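Local coordinates for glycoprotein (Chandipura virus, PDB 5MDM) that probably attaches the virus to host receptors and, as a class III fusion glycoprotein, drives merger of the viral and endosomal membranes at acidic pH, at residues A[63-67]-A[106-112]; A[214-220]-A[250-256]; A[229-235]-A[260-266]. All coordinates share one frame; numbering follows the deposited sequence.

Contact 1: residues A[63-67]-A[106-112]; sequences KWVTT and SLGFPPE
Trp64 turns the edge of its indole toward the face of Phe109. CE3 of Trp64 stands over the centre of the phenyl ring, the centroids of the Trp64 six-membered ring and the Phe109 ring are 5.1 Å apart, and the planes meet at 55° in an inclined edge-to-face pair. With its CG beside the backbone N (chi1 -66°), Trp64 also brings CE3 to 3.4 Å from Gly108 C. The dense packing continues at Thr66, whose OG1 donates to Pro110 O at 2.6 Å, tilted 19° from the carbonyl plane; this hydroxyl bond ties the buried proline to the strand. The Thr66 and Pro110 side chains pass each other in opposite directions, and Pro110 CG comes to 3.2 Å from Trp64 O. Phe109 is stacked with His80 as well.

Both ends of segment 106-112 are looser and exposed. Ser106 OG only brushes Trp64 CH2 at 4.2 Å, and Glu112 CG skims Thr66 CG2 at 4.1 Å before its carboxylate heads for a weak, long ion pair with Lys76. Strand 56-69 is bonded through Trp64 to Phe124 and through Val65 to Ser81. The irregular segment runs along this strand, in roughly the same direction, and covers part of one face of the antiparallel sheet of the elongated fusion domain.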
loop_
_atom_site.group_PDB
_atom_site.type_symbol
_atom_site.label_atom_id
_atom_site.label_comp_id
_atom_site.label_asym_id
_atom_site.label_seq_id
_atom_site.Cartn_x
_atom_site.Cartn_y
_atom_site.Cartn_z
ATOM N N LYS A 63 -32.992 -28.416 -23.057
ATOM C CA LYS A 63 -33.236 -29.717 -23.665
ATOM C C LYS A 63 -32.704 -29.749 -25.095
ATOM O O LYS A 63 -33.055 -28.908 -25.915
ATOM C CB LYS A 63 -34.730 -30.064 -23.629
ATOM C CG LYS A 63 -35.220 -30.461 -22.240
ATOM C CD LYS A 63 -36.705 -30.795 -22.211
ATOM C CE LYS A 63 -37.562 -29.562 -22.434
ATOM N NZ LYS A 63 -39.012 -29.863 -22.268
ATOM N N TRP A 64 -31.831 -30.706 -25.384
ATOM C CA TRP A 64 -31.362 -30.919 -26.744
ATOM C C TRP A 64 -32.241 -31.986 -27.386
ATOM O O TRP A 64 -32.257 -33.137 -26.949
ATOM C CB TRP A 64 -29.892 -31.341 -26.763
ATOM C CG TRP A 64 -28.935 -30.275 -26.293
ATOM C CD1 TRP A 64 -29.153 -29.344 -25.319
ATOM C CD2 TRP A 64 -27.614 -30.029 -26.791
ATOM N NE1 TRP A 64 -28.049 -28.541 -25.175
ATOM C CE2 TRP A 64 -27.090 -28.941 -26.068
ATOM C CE3 TRP A 64 -26.823 -30.626 -27.777
ATOM C CZ2 TRP A 64 -25.813 -28.437 -26.298
ATOM C CZ3 TRP A 64 -25.556 -30.124 -28.004
ATOM C CH2 TRP A 64 -25.064 -29.043 -27.268
ATOM N N VAL A 65 -32.980 -31.589 -28.416
ATOM C CA VAL A 65 -34.001 -32.441 -29.009
ATOM C C VAL A 65 -33.646 -32.919 -30.415
ATOM O O VAL A 65 -33.461 -32.116 -31.332
ATOM C CB VAL A 65 -35.361 -31.717 -29.058
ATOM C CG1 VAL A 65 -36.396 -32.579 -29.759
ATOM C CG2 VAL A 65 -35.819 -31.357 -27.655
ATOM N N THR A 66 -33.551 -34.238 -30.564
ATOM C CA THR A 66 -33.411 -34.871 -31.868
ATOM C C THR A 66 -34.778 -35.353 -32.327
ATOM O O THR A 66 -35.382 -36.225 -31.699
ATOM C CB THR A 66 -32.456 -36.075 -31.815
ATOM O OG1 THR A 66 -31.141 -35.630 -31.463
ATOM C CG2 THR A 66 -32.401 -36.769 -33.164
ATOM N N THR A 67 -35.268 -34.776 -33.420
ATOM C CA THR A 67 -36.605 -35.082 -33.911
ATOM C C THR A 67 -36.568 -35.887 -35.203
ATOM O O THR A 67 -35.900 -35.503 -36.165
ATOM C CB THR A 67 -37.431 -33.799 -34.140
ATOM O OG1 THR A 67 -37.431 -33.002 -32.947
ATOM C CG2 THR A 67 -38.864 -34.148 -34.513
ATOM N N SER A 106 -20.963 -32.435 -21.591
ATOM C CA SER A 106 -21.914 -32.071 -22.637
ATOM C C SER A 106 -22.021 -33.192 -23.671
ATOM O O SER A 106 -21.268 -33.224 -24.646
ATOM C CB SER A 106 -21.495 -30.762 -23.313
ATOM O OG SER A 106 -22.445 -30.358 -24.287
ATOM N N LEU A 107 -22.965 -34.102 -23.455
ATOM C CA LEU A 107 -23.085 -35.308 -24.274
ATOM C C LEU A 107 -23.623 -35.024 -25.677
ATOM O O LEU A 107 -23.580 -35.887 -26.554
ATOM C CB LEU A 107 -23.954 -36.355 -23.557
ATOM C CG LEU A 107 -23.984 -37.789 -24.099
ATOM C CD1 LEU A 107 -22.579 -38.301 -24.392
ATOM C CD2 LEU A 107 -24.696 -38.712 -23.120
ATOM N N GLY A 108 -24.126 -33.813 -25.890
ATOM C CA GLY A 108 -24.637 -33.430 -27.193
ATOM C C GLY A 108 -26.029 -33.969 -27.473
ATOM O O GLY A 108 -26.758 -34.339 -26.552
ATOM N N PHE A 109 -26.394 -34.015 -28.753
ATOM C CA PHE A 109 -27.728 -34.451 -29.161
ATOM C C PHE A 109 -27.995 -35.928 -28.867
ATOM O O PHE A 109 -27.067 -36.734 -28.814
ATOM C CB PHE A 109 -27.956 -34.167 -30.649
ATOM C CG PHE A 109 -28.259 -32.729 -30.955
ATOM C CD1 PHE A 109 -27.347 -31.945 -31.643
ATOM C CD2 PHE A 109 -29.456 -32.161 -30.557
ATOM C CE1 PHE A 109 -27.626 -30.622 -31.928
ATOM C CE2 PHE A 109 -29.738 -30.837 -30.837
ATOM C CZ PHE A 109 -28.820 -30.066 -31.522
ATOM N N PRO A 110 -29.273 -36.276 -28.661
ATOM C CA PRO A 110 -29.727 -37.659 -28.477
ATOM C C PRO A 110 -29.732 -38.441 -29.790
ATOM O O PRO A 110 -29.910 -37.849 -30.856
ATOM C CB PRO A 110 -31.168 -37.492 -27.979
ATOM C CG PRO A 110 -31.247 -36.099 -27.470
ATOM C CD PRO A 110 -30.337 -35.309 -28.347
ATOM N N PRO A 111 -29.544 -39.767 -29.711
ATOM C CA PRO A 111 -29.603 -40.616 -30.902
ATOM C C PRO A 111 -30.992 -40.569 -31.523
ATOM O O PRO A 111 -31.975 -40.356 -30.810
ATOM C CB PRO A 111 -29.308 -42.014 -30.351
ATOM C CG PRO A 111 -29.659 -41.938 -28.904
ATOM C CD PRO A 111 -29.297 -40.549 -28.488
ATOM N N GLU A 112 -31.063 -40.759 -32.837
ATOM C CA GLU A 112 -32.329 -40.688 -33.558
ATOM C C GLU A 112 -33.305 -41.759 -33.085
ATOM O O GLU A 112 -32.959 -42.937 -33.002
ATOM C CB GLU A 112 -32.093 -40.827 -35.063
ATOM C CG GLU A 112 -31.106 -39.823 -35.630
ATOM C CD GLU A 112 -30.791 -40.080 -37.087
ATOM O OE1 GLU A 112 -29.891 -39.405 -37.631
ATOM O OE2 GLU A 112 -31.444 -40.959 -37.691
#

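Contact 2: residues A[214-220]-A[250-256]; sequences GARTCRL and LPLFKEC
A disulfide-pinned beta bridge holds loop 250-256 against strand 218-222, with Cys218 and Cys256 covalently joined and Arg219 bridged to Glu255. The SG atoms of Cys218 and Cys256 are 2.0 Å apart, with a disulfide torsion of 87°. Beside the disulfide, Arg219 N donates to Lys254 O (2.6 Å) and Cys256 N donates to Arg219 O (2.6 Å). One residue thus binds both neighbours of its opposite number, the pattern of a parallel bridge, and the adjacent crosslink probably fixes the register.

The side chain of Arg219 extends the grip. Its CG is anti to the backbone N (chi1 -161°), and the aliphatic part crosses Leu250 at about a right angle, bringing Arg219 CG to 3.6 Å from Leu250 CD1. A bend at chi3 then leads the guanidinium to Glu255, where Arg219 NH2 and Glu255 OE1 form a long salt bridge of 3.6 Å. The guanidinium and carboxylate planes stand 77° apart, so the pairing is probably mainly electrostatic. Phe253 packs farther back along the segment, presenting its ring edge to two backbone oxygens, with CD2 3.3 Å from Thr217 O and CE2 3.6 Å from Gly214 O. Thr217 CG2 packs beside CD2 and CE2 of Phe253, out of the ring plane, while Thr217 OG1 is bonded to Glu213 O.

Strand 218-222 is an outermost member of the three-stranded antiparallel sheet with 225-229 and 235-237, linked to it through the backbones of Cys218 and Lys229. Loop 250-256, part of a region assigned to trimerization by similarity, therefore docks on that strand, and Phe253 reaches Ile202 on strand 202-205 of the adjoining sheet.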
loop_
_atom_site.group_PDB
_atom_site.type_symbol
_atom_site.label_atom_id
_atom_site.label_comp_id
_atom_site.label_asym_id
_atom_site.label_seq_id
_atom_site.Cartn_x
_atom_site.Cartn_y
_atom_site.Cartn_z
ATOM N N GLY A 214 -18.726 6.609 22.796
ATOM C CA GLY A 214 -20.069 6.075 22.662
ATOM C C GLY A 214 -21.079 7.141 22.276
ATOM O O GLY A 214 -22.107 6.857 21.661
ATOM N N ALA A 215 -20.778 8.380 22.645
ATOM C CA ALA A 215 -21.630 9.514 22.327
ATOM C C ALA A 215 -21.720 9.750 20.818
ATOM O O ALA A 215 -22.694 10.307 20.327
ATOM C CB ALA A 215 -21.116 10.751 23.031
ATOM N N ARG A 216 -20.693 9.331 20.088
ATOM C CA ARG A 216 -20.689 9.431 18.634
ATOM C C ARG A 216 -20.785 8.028 18.025
ATOM O O ARG A 216 -20.378 7.798 16.889
ATOM C CB ARG A 216 -19.430 10.166 18.152
ATOM C CG ARG A 216 -19.416 11.668 18.453
ATOM C CD ARG A 216 -18.016 12.277 18.322
ATOM N NE ARG A 216 -17.465 12.174 16.969
ATOM C CZ ARG A 216 -16.223 11.775 16.692
ATOM N NH1 ARG A 216 -15.398 11.438 17.675
ATOM N NH2 ARG A 216 -15.806 11.710 15.432
ATOM N N THR A 217 -21.329 7.097 18.802
ATOM C CA THR A 217 -21.485 5.710 18.375
ATOM C C THR A 217 -22.948 5.403 18.096
ATOM O O THR A 217 -23.809 5.688 18.924
ATOM C CB THR A 217 -20.978 4.737 19.451
ATOM O OG1 THR A 217 -19.571 4.925 19.630
ATOM C CG2 THR A 217 -21.250 3.285 19.055
ATOM N N CYS A 218 -23.232 4.815 16.938
ATOM C CA CYS A 218 -24.625 4.568 16.563
ATOM C C CYS A 218 -24.889 3.090 16.284
ATOM O O CYS A 218 -23.971 2.339 15.976
ATOM C CB CYS A 218 -25.032 5.438 15.367
ATOM S SG CYS A 218 -23.898 5.357 13.964
ATOM N N ARG A 219 -26.148 2.679 16.401
ATOM C CA ARG A 219 -26.537 1.280 16.219
ATOM C C ARG A 219 -26.731 0.944 14.739
ATOM O O ARG A 219 -27.319 1.726 13.991
ATOM C CB ARG A 219 -27.831 1.017 16.981
ATOM C CG ARG A 219 -28.122 -0.436 17.255
ATOM C CD ARG A 219 -29.354 -0.582 18.142
ATOM N NE ARG A 219 -30.601 -0.371 17.412
ATOM C CZ ARG A 219 -31.652 0.265 17.915
ATOM N NH1 ARG A 219 -31.593 0.756 19.144
ATOM N NH2 ARG A 219 -32.755 0.415 17.192
ATOM N N LEU A 220 -26.239 -0.215 14.314
ATOM C CA LEU A 220 -26.337 -0.613 12.907
ATOM C C LEU A 220 -26.290 -2.127 12.760
ATOM O O LEU A 220 -25.526 -2.816 13.444
ATOM C CB LEU A 220 -25.228 0.044 12.074
ATOM C CG LEU A 220 -25.181 -0.150 10.554
ATOM C CD1 LEU A 220 -24.498 1.038 9.917
ATOM C CD2 LEU A 220 -24.438 -1.411 10.169
ATOM N N LEU A 250 -27.277 -2.502 24.035
ATOM C CA LEU A 250 -27.582 -2.116 22.658
ATOM C C LEU A 250 -28.633 -0.997 22.483
ATOM O O LEU A 250 -28.399 -0.050 21.726
ATOM C CB LEU A 250 -27.954 -3.353 21.831
ATOM C CG LEU A 250 -28.123 -3.172 20.324
ATOM C CD1 LEU A 250 -26.818 -2.744 19.681
ATOM C CD2 LEU A 250 -28.623 -4.453 19.697
ATOM N N PRO A 251 -29.785 -1.091 23.178
ATOM C CA PRO A 251 -30.816 -0.061 22.980
ATOM C C PRO A 251 -30.406 1.355 23.392
ATOM O O PRO A 251 -31.110 2.308 23.057
ATOM C CB PRO A 251 -31.958 -0.547 23.873
ATOM C CG PRO A 251 -31.752 -2.004 23.975
ATOM C CD PRO A 251 -30.280 -2.170 24.050
ATOM N N LEU A 252 -29.290 1.490 24.098
ATOM C CA LEU A 252 -28.801 2.794 24.522
ATOM C C LEU A 252 -28.331 3.644 23.348
ATOM O O LEU A 252 -28.061 4.836 23.512
ATOM C CB LEU A 252 -27.645 2.623 25.504
ATOM C CG LEU A 252 -27.921 2.648 27.005
ATOM C CD1 LEU A 252 -29.042 1.715 27.345
ATOM C CD2 LEU A 252 -26.655 2.269 27.766
ATOM N N PHE A 253 -28.227 3.033 22.170
ATOM C CA PHE A 253 -27.617 3.702 21.023
ATOM C C PHE A 253 -28.604 3.984 19.903
ATOM O O PHE A 253 -29.378 3.115 19.508
ATOM C CB PHE A 253 -26.417 2.902 20.506
ATOM C CG PHE A 253 -25.319 2.768 21.509
ATOM C CD1 PHE A 253 -25.315 1.721 22.412
ATOM C CD2 PHE A 253 -24.304 3.704 21.569
ATOM C CE1 PHE A 253 -24.312 1.604 23.350
ATOM C CE2 PHE A 253 -23.296 3.589 22.502
ATOM C CZ PHE A 253 -23.302 2.539 23.396
ATOM N N LYS A 254 -28.565 5.215 19.404
ATOM C CA LYS A 254 -29.408 5.627 18.295
ATOM C C LYS A 254 -29.121 4.766 17.070
ATOM O O LYS A 254 -27.964 4.453 16.778
ATOM C CB LYS A 254 -29.166 7.109 17.971
ATOM C CG LYS A 254 -27.684 7.521 17.956
ATOM C CD LYS A 254 -27.506 8.979 17.533
ATOM C CE LYS A 254 -26.086 9.481 17.785
ATOM N NZ LYS A 254 -25.059 8.759 16.978
ATOM N N GLU A 255 -30.178 4.368 16.369
ATOM C CA GLU A 255 -30.037 3.684 15.091
ATOM C C GLU A 255 -29.270 4.588 14.128
ATOM O O GLU A 255 -29.413 5.814 14.169
ATOM C CB GLU A 255 -31.412 3.354 14.516
ATOM C CG GLU A 255 -31.380 2.592 13.205
ATOM C CD GLU A 255 -31.599 1.105 13.390
ATOM O OE1 GLU A 255 -32.763 0.699 13.601
ATOM O OE2 GLU A 255 -30.608 0.346 13.322
ATOM N N CYS A 256 -28.446 3.993 13.274
ATOM C CA CYS A 256 -27.617 4.781 12.373
ATOM C C CYS A 256 -28.424 5.358 11.221
ATOM O O CYS A 256 -29.340 4.706 10.724
ATOM C CB CYS A 256 -26.431 3.960 11.857
ATOM S SG CYS A 256 -25.024 3.970 12.997
#

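Contact 3: residues A[229-235]-A[260-266]; sequences KFPNGEW and TEVRSTL
Arg263 holds CG between its backbone N and carbonyl carbon (chi1 51°) and bends again at chi3, which folds its chain over Gly233 and carries the guanidinium to Asn232 and Glu234. These belong to the tip of the beta hairpin joining strands 225-229 and 235-237, a type I turn from Phe230 to Gly233 that fits a G1 beta bulge, with Gly233 at positive phi. An Asx turn steadies the tip: Glu234 N donates to Asn232 OD1 at 3.2 Å, and Asn232 ND2 is bonded to Ile395 O.

Two bonds from Arg263 hold the turn, N to Gly233 O (2.9 Å) and NH1 to Asn232 O (2.9 Å), the latter bent (143°), with the oxygen tilted from the guanidinium plane. At the start of strand 235-237, Val262 CG1 packs 3.6 Å from Trp235 CB. Lys229 CD lies 3.5 Å from Thr260 CG2.

The extended Glu234 chain brings OE2 over one face of the guanidinium, 3.4 Å from Arg263 NH2; because OE2 lies well out of that plane, no N-H points at it and the pair is one of charges only. The same Glu234 OE2 accepts from Leu266 N at 3.0 Å, met 52° out of the carboxylate plane.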
loop_
_atom_site.group_PDB
_atom_site.type_symbol
_atom_site.label_atom_id
_atom_site.label_comp_id
_atom_site.label_asym_id
_atom_site.label_seq_id
_atom_site.Cartn_x
_atom_site.Cartn_y
_atom_site.Cartn_z
ATOM N N LYS A 229 -21.649 0.930 15.156
ATOM C CA LYS A 229 -20.618 1.611 14.408
ATOM C C LYS A 229 -20.028 2.694 15.294
ATOM O O LYS A 229 -20.743 3.549 15.841
ATOM C CB LYS A 229 -21.170 2.218 13.116
ATOM C CG LYS A 229 -20.096 2.822 12.221
ATOM C CD LYS A 229 -20.702 3.636 11.091
ATOM C CE LYS A 229 -20.257 5.090 11.159
ATOM N NZ LYS A 229 -20.527 5.693 12.502
ATOM N N PHE A 230 -18.713 2.618 15.433
ATOM C CA PHE A 230 -17.908 3.587 16.148
ATOM C C PHE A 230 -17.715 4.859 15.317
ATOM O O PHE A 230 -17.863 4.833 14.091
ATOM C CB PHE A 230 -16.553 2.949 16.426
ATOM C CG PHE A 230 -16.603 1.843 17.429
ATOM C CD1 PHE A 230 -17.543 1.862 18.444
ATOM C CD2 PHE A 230 -15.710 0.785 17.361
ATOM C CE1 PHE A 230 -17.596 0.841 19.377
ATOM C CE2 PHE A 230 -15.758 -0.243 18.286
ATOM C CZ PHE A 230 -16.704 -0.214 19.298
ATOM N N PRO A 231 -17.371 5.978 15.979
ATOM C CA PRO A 231 -17.143 7.261 15.305
ATOM C C PRO A 231 -16.125 7.169 14.170
ATOM O O PRO A 231 -16.155 8.002 13.271
ATOM C CB PRO A 231 -16.588 8.144 16.418
ATOM C CG PRO A 231 -17.138 7.578 17.657
ATOM C CD PRO A 231 -17.270 6.104 17.444
ATOM N N ASN A 232 -15.236 6.181 14.208
ATOM C CA ASN A 232 -14.268 6.010 13.131
ATOM C C ASN A 232 -14.818 5.140 12.002
ATOM O O ASN A 232 -14.093 4.741 11.094
ATOM C CB ASN A 232 -12.942 5.458 13.666
ATOM C CG ASN A 232 -13.025 3.998 14.049
ATOM O OD1 ASN A 232 -14.097 3.481 14.356
ATOM N ND2 ASN A 232 -11.883 3.320 14.031
ATOM N N GLY A 233 -16.109 4.836 12.069
ATOM C CA GLY A 233 -16.759 4.114 10.998
ATOM C C GLY A 233 -16.568 2.619 11.058
ATOM O O GLY A 233 -17.072 1.892 10.201
ATOM N N GLU A 234 -15.840 2.153 12.065
ATOM C CA GLU A 234 -15.659 0.720 12.266
ATOM C C GLU A 234 -16.802 0.131 13.096
ATOM O O GLU A 234 -17.511 0.851 13.796
ATOM C CB GLU A 234 -14.299 0.440 12.897
ATOM C CG GLU A 234 -13.146 0.941 12.052
ATOM C CD GLU A 234 -11.808 0.464 12.555
ATOM O OE1 GLU A 234 -11.765 -0.121 13.652
ATOM O OE2 GLU A 234 -10.797 0.668 11.856
ATOM N N TRP A 235 -16.983 -1.179 13.013
ATOM C CA TRP A 235 -18.190 -1.801 13.548
ATOM C C TRP A 235 -17.864 -3.025 14.401
ATOM O O TRP A 235 -17.031 -3.854 14.037
ATOM C CB TRP A 235 -19.104 -2.186 12.379
ATOM C CG TRP A 235 -20.409 -2.817 12.732
ATOM C CD1 TRP A 235 -21.621 -2.194 12.828
ATOM C CD2 TRP A 235 -20.651 -4.204 12.989
ATOM N NE1 TRP A 235 -22.599 -3.102 13.151
ATOM C CE2 TRP A 235 -22.029 -4.344 13.253
ATOM C CE3 TRP A 235 -19.838 -5.338 13.029
ATOM C CZ2 TRP A 235 -22.609 -5.577 13.553
ATOM C CZ3 TRP A 235 -20.418 -6.561 13.332
ATOM C CH2 TRP A 235 -21.790 -6.669 13.587
ATOM N N THR A 260 -25.877 4.574 6.123
ATOM C CA THR A 260 -24.612 4.592 6.845
ATOM C C THR A 260 -23.783 3.392 6.421
ATOM O O THR A 260 -24.282 2.272 6.396
ATOM C CB THR A 260 -24.825 4.525 8.371
ATOM O OG1 THR A 260 -25.521 5.694 8.814
ATOM C CG2 THR A 260 -23.496 4.449 9.090
ATOM N N GLU A 261 -22.522 3.621 6.075
ATOM C CA GLU A 261 -21.639 2.521 5.708
ATOM C C GLU A 261 -20.664 2.162 6.836
ATOM O O GLU A 261 -20.524 2.894 7.814
ATOM C CB GLU A 261 -20.905 2.821 4.393
ATOM C CG GLU A 261 -21.729 2.511 3.144
ATOM C CD GLU A 261 -21.069 2.981 1.858
ATOM O OE1 GLU A 261 -20.125 3.797 1.930
ATOM O OE2 GLU A 261 -21.498 2.533 0.772
ATOM N N VAL A 262 -20.002 1.021 6.689
ATOM C CA VAL A 262 -19.118 0.487 7.714
ATOM C C VAL A 262 -17.796 0.067 7.079
ATOM O O VAL A 262 -17.783 -0.514 5.993
ATOM C CB VAL A 262 -19.790 -0.726 8.413
ATOM C CG1 VAL A 262 -18.770 -1.772 8.831
ATOM C CG2 VAL A 262 -20.626 -0.266 9.595
ATOM N N ARG A 263 -16.683 0.372 7.743
ATOM C CA ARG A 263 -15.371 -0.020 7.233
ATOM C C ARG A 263 -14.766 -1.203 7.986
ATOM O O ARG A 263 -15.085 -1.446 9.154
ATOM C CB ARG A 263 -14.406 1.164 7.241
ATOM C CG ARG A 263 -14.318 1.888 8.565
ATOM C CD ARG A 263 -13.357 3.063 8.491
ATOM N NE ARG A 263 -11.964 2.647 8.610
ATOM C CZ ARG A 263 -11.068 3.262 9.372
ATOM N NH1 ARG A 263 -11.419 4.323 10.080
ATOM N NH2 ARG A 263 -9.820 2.817 9.425
ATOM N N SER A 264 -13.900 -1.944 7.299
ATOM C CA SER A 264 -13.153 -3.024 7.922
ATOM C C SER A 264 -12.275 -2.475 9.029
ATOM O O SER A 264 -11.798 -1.344 8.957
ATOM C CB SER A 264 -12.290 -3.758 6.896
ATOM O OG SER A 264 -13.085 -4.610 6.092
ATOM N N THR A 265 -12.078 -3.281 10.064
ATOM C CA THR A 265 -11.258 -2.879 11.190
ATOM C C THR A 265 -9.807 -2.808 10.740
ATOM O O THR A 265 -9.162 -3.829 10.490
ATOM C CB THR A 265 -11.439 -3.826 12.384
ATOM O OG1 THR A 265 -12.751 -3.648 12.927
ATOM C CG2 THR A 265 -10.429 -3.517 13.459
ATOM N N LEU A 266 -9.312 -1.581 10.615
ATOM C CA LEU A 266 -8.009 -1.340 10.021
ATOM C C LEU A 266 -6.916 -1.938 10.892
ATOM O O LEU A 266 -5.929 -2.478 10.392
ATOM C CB LEU A 266 -7.789 0.160 9.820
ATOM C CG LEU A 266 -6.461 0.605 9.194
ATOM C CD1 LEU A 266 -6.236 -0.033 7.829
ATOM C CD2 LEU A 266 -6.409 2.117 9.085
#

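Along the chain contact 1 closes before the others open, whereas contacts 2 and 3 alternate: 214-220, 229-235, 250-256, 260-266. Contact 1 lies in the fusion domain, its centre about 61 Å from that of contact 2 and about 55 Å from that of contact 3, toward one end of the elongated chain. Contacts 2 and 3 have centres about 12 Å apart and share the three-stranded sheet 218-222, 225-229 and 235-237, touching through Cys218 O and Lys229 N. Their second segments both come from the chain between strand 247-248 and helix 270-295, so this connection, in a region linked to trimerization by similarity, is fastened to one small sheet twice, far from the fusion-domain contact.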